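Side-chain contact in chitinase (Chromobacterium violaceum, PDB 4TXG), which probably hydrolyses the glycosidic bonds of chitin, as a glycoside hydrolase of family 18, and probably binds carbohydrate as well: residues R378-E381 with T382-G385. Residues are numbered along the deposited sequence; the frame is centred on the assembly and turned at random.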
loop_
_atom_site.group_PDB
_atom_site.type_symbol
_atom_site.label_atom_id
_atom_site.label_comp_id
_atom_site.label_asym_id
_atom_site.label_seq_id
_atom_site.Cartn_x
_atom_site.Cartn_y
_atom_site.Cartn_z
ATOM N N ARG A 378 -8.026 -4.137 -10.692
ATOM C CA ARG A 378 -8.816 -4.935 -11.630
ATOM C C ARG A 378 -7.894 -5.823 -12.476
ATOM O O ARG A 378 -8.316 -6.848 -13.004
ATOM C CB ARG A 378 -9.672 -4.038 -12.527
ATOM C CG ARG A 378 -10.603 -4.803 -13.460
ATOM C CD ARG A 378 -11.571 -3.856 -14.152
ATOM N NE ARG A 378 -12.461 -3.188 -13.205
ATOM C CZ ARG A 378 -13.697 -3.593 -12.920
ATOM N NH1 ARG A 378 -14.196 -4.672 -13.499
ATOM N NH2 ARG A 378 -14.439 -2.906 -12.054
ATOM N N GLY A 379 -6.628 -5.432 -12.582
ATOM C CA GLY A 379 -5.659 -6.212 -13.330
ATOM C C GLY A 379 -4.729 -7.032 -12.449
ATOM O O GLY A 379 -3.690 -7.486 -12.909
ATOM N N MET A 380 -5.097 -7.227 -11.188
ATOM C CA MET A 380 -4.226 -7.966 -10.273
ATOM C C MET A 380 -4.897 -9.214 -9.684
ATOM O O MET A 380 -4.583 -9.627 -8.559
ATOM C CB MET A 380 -3.731 -7.010 -9.175
ATOM C CG MET A 380 -2.840 -5.905 -9.774
ATOM S SD MET A 380 -2.410 -4.524 -8.702
ATOM C CE MET A 380 -1.457 -5.382 -7.461
ATOM N N GLU A 381 -5.793 -9.812 -10.477
ATOM C CA GLU A 381 -6.453 -11.078 -10.156
ATOM C C GLU A 381 -7.074 -11.015 -8.757
ATOM O O GLU A 381 -7.938 -10.177 -8.532
ATOM C CB GLU A 381 -5.460 -12.240 -10.328
ATOM C CG GLU A 381 -4.975 -12.288 -11.804
ATOM C CD GLU A 381 -4.185 -13.529 -12.185
ATOM O OE1 GLU A 381 -4.051 -14.448 -11.345
ATOM O OE2 GLU A 381 -3.707 -13.586 -13.349
ATOM N N THR A 382 -6.638 -11.863 -7.828
ATOM C CA THR A 382 -7.110 -11.778 -6.441
ATOM C C THR A 382 -5.983 -11.441 -5.457
ATOM O O THR A 382 -6.096 -11.711 -4.256
ATOM C CB THR A 382 -7.774 -13.100 -5.984
ATOM O OG1 THR A 382 -6.810 -14.167 -6.003
ATOM C CG2 THR A 382 -8.935 -13.463 -6.896
ATOM N N PHE A 383 -4.914 -10.836 -5.961
ATOM C CA PHE A 383 -3.734 -10.535 -5.145
ATOM C C PHE A 383 -3.290 -11.767 -4.349
ATOM O O PHE A 383 -3.128 -11.719 -3.125
ATOM C CB PHE A 383 -3.997 -9.351 -4.205
ATOM C CG PHE A 383 -2.784 -8.477 -4.010
ATOM C CD1 PHE A 383 -1.560 -9.045 -3.681
ATOM C CD2 PHE A 383 -2.854 -7.107 -4.207
ATOM C CE1 PHE A 383 -0.435 -8.261 -3.515
ATOM C CE2 PHE A 383 -1.722 -6.320 -4.046
ATOM C CZ PHE A 383 -0.522 -6.899 -3.705
ATOM N N GLN A 384 -3.105 -12.870 -5.067
ATOM C CA GLN A 384 -2.695 -14.131 -4.466
ATOM C C GLN A 384 -1.418 -13.993 -3.623
ATOM O O GLN A 384 -1.221 -14.736 -2.662
ATOM C CB GLN A 384 -2.488 -15.181 -5.564
ATOM C CG GLN A 384 -3.775 -15.587 -6.304
ATOM C CD GLN A 384 -4.011 -14.792 -7.569
ATOM O OE1 GLN A 384 -3.936 -13.559 -7.565
ATOM N NE2 GLN A 384 -4.302 -15.494 -8.672
ATOM N N GLY A 385 -0.580 -13.021 -3.971
ATOM C CA GLY A 385 0.680 -12.801 -3.276
ATOM C C GLY A 385 0.575 -12.305 -1.836
ATOM O O GLY A 385 1.572 -12.301 -1.123
#
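Glu381 and Gln384 join side chain to side chain: NE2 of Gln384 donates to OE1 of Glu381 over 2.9 Å, meeting that oxygen nearly along its C-O axis. The carboxylate and amide planes are 44° apart, the oxygen lying a little out of the amide plane. Glu381 runs out straight beyond CG, whereas Gln384 turns about its CB-CG bond (chi2 94°), which swings its amide back over the turn. The other end of the same amide is used too. OE1 of Gln384 accepts a hydrogen bond from the backbone N of Thr382 at 3.2 Å, with the donor well above the carbonyl plane instead of on a lone pair, and it also lies 3.4 Å from CB of Glu381. The amide is thus held at both its oxygen and its nitrogen, which supports its modelled flip.

The backbone beneath is a type II' beta turn from Met380 to Phe383, with Glu381 and Thr382 at its corners; Glu381 takes the positive phi that this turn needs. The bond from N of Phe383 to O of Met380 closes it at 2.9 Å, fairly straight and in the carbonyl plane. In the family 18 barrel this turn belongs to the connection that leaves helix 374-377 after strand 365-371 and leads to the next parallel strand, 391-395.

On the apolar side, Met380 and Phe383 run side by side in the same direction. The thioether chain bends at its last torsion (chi3 64°), bringing the methyl CE obliquely to the ring, 3.6 Å from CE2 of Phe383. Both side chains reach strand 365-371, Met380 touching Pro371 and Phe383 touching Val370. Met380 and Glu381 both touch Asn339 of helix 338-360, and Glu381 also meets Phe666.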